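Long-range contact in predicted component of a thermophile-specific DNA repair system, contains a RAMP domain (Methanopyrus kandleri, PDB 4N0L), which probably binds CRISPR RNA as the Csm3 backbone protein of a type III-A interference complex, and carries a bound zinc ion: residues 239-250 / 333-344. Numbering follows the deposited sequence.
Sequences ESDLKYLMSSLK and PEEWVERLDEVV
Met246 lies at the middle of this contact, its CB 3.5 Å from CG2 of Val337 and its methyl CE 3.7 Å from CB of Trp336. With CG anti to the carbonyl carbon (chi1 -72°) and a further bend at chi2, the flexible thioether reaches the indole obliquely, a Met-aromatic contact with SD of Met246 5.0 Å from the centroid of the Trp336 five-membered ring. The indole N-H is satisfied elsewhere: Trp336 NE1 donates to Ile272 O on strand 268-278, so the bulky side chain ties helix 333-338 to the sheet while its CB meets the methionine. Pro333, compact and without an amide hydrogen to place, sits against the last turn of 239-250; its CB is 3.3 Å from Met246 O, an acceptor already engaged by Lys250 N within the helix, and its CG rests on Leu249 CB. Farther along, Leu340 fits its branched end against Leu242 and the backbone of Lys243, while Val344 CG2 covers the aliphatic part of Glu239.

The charged side chains sit at the two ends. The Lys250 chain runs alongside that of Glu334, both heading outward in one direction, and NZ of Lys250 forms a weak salt bridge to OE1 of Glu334 at 3.4 Å; Asp254 offers the lysine a second, long and weak ion pair. At the other end Glu239 OE2 and Asp341 OD1 lie 2.5 Å apart with carboxylate planes 87° to each other, a closeness suggesting that one acid holds a proton.

The two segments, nearly antiparallel along 333-338 (157°), thus share one weak salt bridge and no backbone hydrogen bond: their polar backbone is satisfied mainly within each helix, and apolar packing chiefly joins the C-terminal helices to helix 238-255 of the RAMP fold.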
loop_
_atom_site.group_PDB
_atom_site.type_symbol
_atom_site.label_atom_id
_atom_site.label_comp_id
_atom_site.label_asym_id
_atom_site.label_seq_id
_atom_site.Cartn_x
_atom_site.Cartn_y
_atom_site.Cartn_z
ATOM N N GLU A 239 9.738 11.318 -1.340
ATOM C CA GLU A 239 9.156 11.676 -0.052
ATOM C C GLU A 239 7.634 11.669 -0.116
ATOM O O GLU A 239 6.968 11.209 0.813
ATOM C CB GLU A 239 9.657 13.043 0.411
ATOM C CG GLU A 239 9.010 13.513 1.701
ATOM C CD GLU A 239 9.768 14.644 2.357
ATOM O OE1 GLU A 239 10.623 15.257 1.686
ATOM O OE2 GLU A 239 9.512 14.914 3.548
ATOM N N SER A 240 7.092 12.189 -1.215
ATOM C CA SER A 240 5.649 12.240 -1.405
ATOM C C SER A 240 5.047 10.839 -1.399
ATOM O O SER A 240 3.998 10.613 -0.794
ATOM C CB SER A 240 5.303 12.956 -2.712
ATOM O OG SER A 240 4.727 14.227 -2.459
ATOM N N ASP A 241 5.723 9.903 -2.061
ATOM C CA ASP A 241 5.262 8.520 -2.115
ATOM C C ASP A 241 5.225 7.900 -0.721
ATOM O O ASP A 241 4.257 7.228 -0.358
ATOM C CB ASP A 241 6.162 7.680 -3.025
ATOM C CG ASP A 241 5.861 7.883 -4.501
ATOM O OD1 ASP A 241 4.929 8.648 -4.831
ATOM O OD2 ASP A 241 6.558 7.262 -5.332
ATOM N N LEU A 242 6.280 8.135 0.053
ATOM C CA LEU A 242 6.371 7.612 1.411
ATOM C C LEU A 242 5.241 8.150 2.277
ATOM O O LEU A 242 4.653 7.412 3.068
ATOM C CB LEU A 242 7.724 7.959 2.032
ATOM C CG LEU A 242 8.939 7.279 1.401
ATOM C CD1 LEU A 242 10.209 7.635 2.158
ATOM C CD2 LEU A 242 8.747 5.770 1.335
ATOM N N LYS A 243 4.945 9.436 2.121
ATOM C CA LYS A 243 3.837 10.064 2.832
ATOM C C LYS A 243 2.515 9.380 2.522
ATOM O O LYS A 243 1.735 9.079 3.424
ATOM C CB LYS A 243 3.747 11.552 2.483
ATOM C CG LYS A 243 2.771 12.326 3.356
ATOM C CD LYS A 243 2.018 13.376 2.558
ATOM C CE LYS A 243 2.969 14.384 1.939
ATOM N NZ LYS A 243 2.290 15.240 0.931
ATOM N N TYR A 244 2.272 9.135 1.240
ATOM C CA TYR A 244 1.013 8.547 0.804
ATOM C C TYR A 244 0.940 7.057 1.128
ATOM O O TYR A 244 -0.125 6.545 1.467
ATOM C CB TYR A 244 0.813 8.788 -0.693
ATOM C CG TYR A 244 0.654 10.255 -1.039
ATOM C CD1 TYR A 244 -0.073 11.105 -0.213
ATOM C CD2 TYR A 244 1.237 10.792 -2.181
ATOM C CE1 TYR A 244 -0.221 12.444 -0.518
ATOM C CE2 TYR A 244 1.095 12.133 -2.493
ATOM C CZ TYR A 244 0.364 12.954 -1.657
ATOM O OH TYR A 244 0.217 14.289 -1.957
ATOM N N LEU A 245 2.073 6.369 1.034
ATOM C CA LEU A 245 2.139 4.963 1.412
ATOM C C LEU A 245 1.815 4.793 2.896
ATOM O O LEU A 245 0.983 3.964 3.270
ATOM C CB LEU A 245 3.518 4.380 1.103
ATOM C CG LEU A 245 3.738 2.942 1.582
ATOM C CD1 LEU A 245 2.697 2.011 0.972
ATOM C CD2 LEU A 245 5.146 2.469 1.257
ATOM N N MET A 246 2.481 5.584 3.735
ATOM C CA MET A 246 2.209 5.591 5.169
ATOM C C MET A 246 0.756 5.961 5.440
ATOM O O MET A 246 0.096 5.341 6.275
ATOM C CB MET A 246 3.135 6.567 5.897
ATOM C CG MET A 246 4.588 6.132 5.999
ATOM S SD MET A 246 4.802 4.566 6.860
ATOM C CE MET A 246 6.588 4.410 6.824
ATOM N N SER A 247 0.273 6.982 4.736
ATOM C CA SER A 247 -1.105 7.439 4.884
ATOM C C SER A 247 -2.104 6.329 4.587
ATOM O O SER A 247 -3.124 6.204 5.268
ATOM C CB SER A 247 -1.380 8.631 3.965
ATOM O OG SER A 247 -0.496 9.702 4.248
ATOM N N SER A 248 -1.803 5.518 3.577
ATOM C CA SER A 248 -2.699 4.433 3.200
ATOM C C SER A 248 -2.742 3.392 4.318
ATOM O O SER A 248 -3.794 2.818 4.601
ATOM C CB SER A 248 -2.267 3.802 1.872
ATOM O OG SER A 248 -1.085 3.031 2.015
ATOM N N LEU A 249 -1.605 3.175 4.974
ATOM C CA LEU A 249 -1.537 2.250 6.104
ATOM C C LEU A 249 -2.309 2.798 7.303
ATOM O O LEU A 249 -2.958 2.048 8.031
ATOM C CB LEU A 249 -0.083 1.970 6.490
ATOM C CG LEU A 249 0.779 1.328 5.400
ATOM C CD1 LEU A 249 2.210 1.126 5.876
ATOM C CD2 LEU A 249 0.168 0.010 4.942
ATOM N N LYS A 250 -2.227 4.110 7.502
ATOM C CA LYS A 250 -3.000 4.792 8.536
ATOM C C LYS A 250 -4.498 4.602 8.298
ATOM O O LYS A 250 -5.267 4.396 9.240
ATOM C CB LYS A 250 -2.637 6.279 8.569
ATOM C CG LYS A 250 -3.664 7.188 9.229
ATOM C CD LYS A 250 -3.762 6.940 10.720
ATOM C CE LYS A 250 -4.628 7.995 11.388
ATOM N NZ LYS A 250 -4.868 7.685 12.822
ATOM N N PRO A 333 2.390 4.435 11.320
ATOM C CA PRO A 333 2.408 5.099 10.008
ATOM C C PRO A 333 2.322 6.623 10.083
ATOM O O PRO A 333 3.117 7.313 9.445
ATOM C CB PRO A 333 1.171 4.524 9.318
ATOM C CG PRO A 333 1.051 3.160 9.882
ATOM C CD PRO A 333 1.498 3.259 11.317
ATOM N N GLU A 334 1.382 7.132 10.872
ATOM C CA GLU A 334 1.171 8.571 10.989
ATOM C C GLU A 334 2.363 9.259 11.656
ATOM O O GLU A 334 2.651 10.427 11.387
ATOM C CB GLU A 334 -0.110 8.847 11.778
ATOM C CG GLU A 334 -0.462 10.314 11.937
ATOM C CD GLU A 334 -1.636 10.528 12.872
ATOM O OE1 GLU A 334 -2.101 9.540 13.477
ATOM O OE2 GLU A 334 -2.093 11.685 13.001
ATOM N N GLU A 335 3.069 8.527 12.510
ATOM C CA GLU A 335 4.248 9.069 13.174
ATOM C C GLU A 335 5.434 9.163 12.217
ATOM O O GLU A 335 6.221 10.107 12.283
ATOM C CB GLU A 335 4.612 8.220 14.395
ATOM C CG GLU A 335 3.524 8.188 15.455
ATOM C CD GLU A 335 3.928 7.402 16.685
ATOM O OE1 GLU A 335 4.167 6.182 16.562
ATOM O OE2 GLU A 335 4.008 8.004 17.775
ATOM N N TRP A 336 5.557 8.185 11.326
ATOM C CA TRP A 336 6.579 8.231 10.284
ATOM C C TRP A 336 6.367 9.419 9.350
ATOM O O TRP A 336 7.330 10.047 8.909
ATOM C CB TRP A 336 6.599 6.930 9.482
ATOM C CG TRP A 336 7.336 5.824 10.168
ATOM C CD1 TRP A 336 6.792 4.754 10.817
ATOM C CD2 TRP A 336 8.757 5.684 10.286
ATOM N NE1 TRP A 336 7.785 3.952 11.323
ATOM C CE2 TRP A 336 9.003 4.502 11.013
ATOM C CE3 TRP A 336 9.848 6.441 9.844
ATOM C CZ2 TRP A 336 10.289 4.058 11.310
ATOM C CZ3 TRP A 336 11.126 6.001 10.139
ATOM C CH2 TRP A 336 11.336 4.821 10.865
ATOM N N VAL A 337 5.106 9.712 9.045
ATOM C CA VAL A 337 4.763 10.840 8.187
ATOM C C VAL A 337 5.291 12.146 8.767
ATOM O O VAL A 337 5.966 12.915 8.084
ATOM C CB VAL A 337 3.238 10.967 7.992
ATOM C CG1 VAL A 337 2.893 12.284 7.313
ATOM C CG2 VAL A 337 2.710 9.806 7.179
ATOM N N GLU A 338 4.994 12.371 10.044
ATOM C CA GLU A 338 5.365 13.600 10.735
ATOM C C GLU A 338 6.872 13.842 10.749
ATOM O O GLU A 338 7.323 14.973 10.919
ATOM C CB GLU A 338 4.830 13.574 12.168
ATOM C CG GLU A 338 3.343 13.881 12.275
ATOM C CD GLU A 338 2.725 13.357 13.558
ATOM O OE1 GLU A 338 3.481 12.928 14.456
ATOM O OE2 GLU A 338 1.480 13.371 13.665
ATOM N N ARG A 339 7.648 12.780 10.562
ATOM C CA ARG A 339 9.102 12.873 10.630
ATOM C C ARG A 339 9.766 12.555 9.291
ATOM O O ARG A 339 10.935 12.175 9.250
ATOM C CB ARG A 339 9.635 11.928 11.708
ATOM C CG ARG A 339 9.240 12.325 13.118
ATOM C CD ARG A 339 9.290 11.137 14.066
ATOM N NE ARG A 339 8.813 11.489 15.401
ATOM C CZ ARG A 339 7.529 11.596 15.733
ATOM N NH1 ARG A 339 6.587 11.379 14.826
ATOM N NH2 ARG A 339 7.189 11.923 16.972
ATOM N N LEU A 340 9.028 12.723 8.198
ATOM C CA LEU A 340 9.515 12.292 6.890
ATOM C C LEU A 340 10.604 13.198 6.326
ATOM O O LEU A 340 11.505 12.726 5.632
ATOM C CB LEU A 340 8.364 12.210 5.892
ATOM C CG LEU A 340 7.710 10.839 5.767
ATOM C CD1 LEU A 340 6.760 10.844 4.596
ATOM C CD2 LEU A 340 8.762 9.753 5.603
ATOM N N ASP A 341 10.513 14.493 6.613
ATOM C CA ASP A 341 11.569 15.431 6.246
ATOM C C ASP A 341 12.876 14.954 6.853
ATOM O O ASP A 341 13.904 14.857 6.181
ATOM C CB ASP A 341 11.244 16.845 6.729
ATOM C CG ASP A 341 10.166 17.512 5.900
ATOM O OD1 ASP A 341 9.943 17.078 4.751
ATOM O OD2 ASP A 341 9.539 18.471 6.399
ATOM N N GLU A 342 12.806 14.656 8.144
ATOM C CA GLU A 342 13.927 14.146 8.911
ATOM C C GLU A 342 14.453 12.831 8.328
ATOM O O GLU A 342 15.660 12.652 8.168
ATOM C CB GLU A 342 13.484 13.966 10.363
ATOM C CG GLU A 342 14.571 13.687 11.367
ATOM C CD GLU A 342 14.173 14.154 12.756
ATOM O OE1 GLU A 342 15.041 14.207 13.651
ATOM O OE2 GLU A 342 12.981 14.475 12.949
ATOM N N VAL A 343 13.538 11.922 8.002
ATOM C CA VAL A 343 13.894 10.613 7.451
ATOM C C VAL A 343 14.571 10.694 6.081
ATOM O O VAL A 343 15.655 10.147 5.884
ATOM C CB VAL A 343 12.654 9.701 7.333
ATOM C CG1 VAL A 343 12.981 8.464 6.515
ATOM C CG2 VAL A 343 12.162 9.304 8.709
ATOM N N VAL A 344 13.921 11.372 5.138
ATOM C CA VAL A 344 14.409 11.458 3.763
ATOM C C VAL A 344 15.783 12.131 3.700
ATOM O O VAL A 344 16.611 11.801 2.848
ATOM C CB VAL A 344 13.399 12.216 2.865
ATOM C CG1 VAL A 344 13.966 12.449 1.473
ATOM C CG2 VAL A 344 12.091 11.445 2.780
#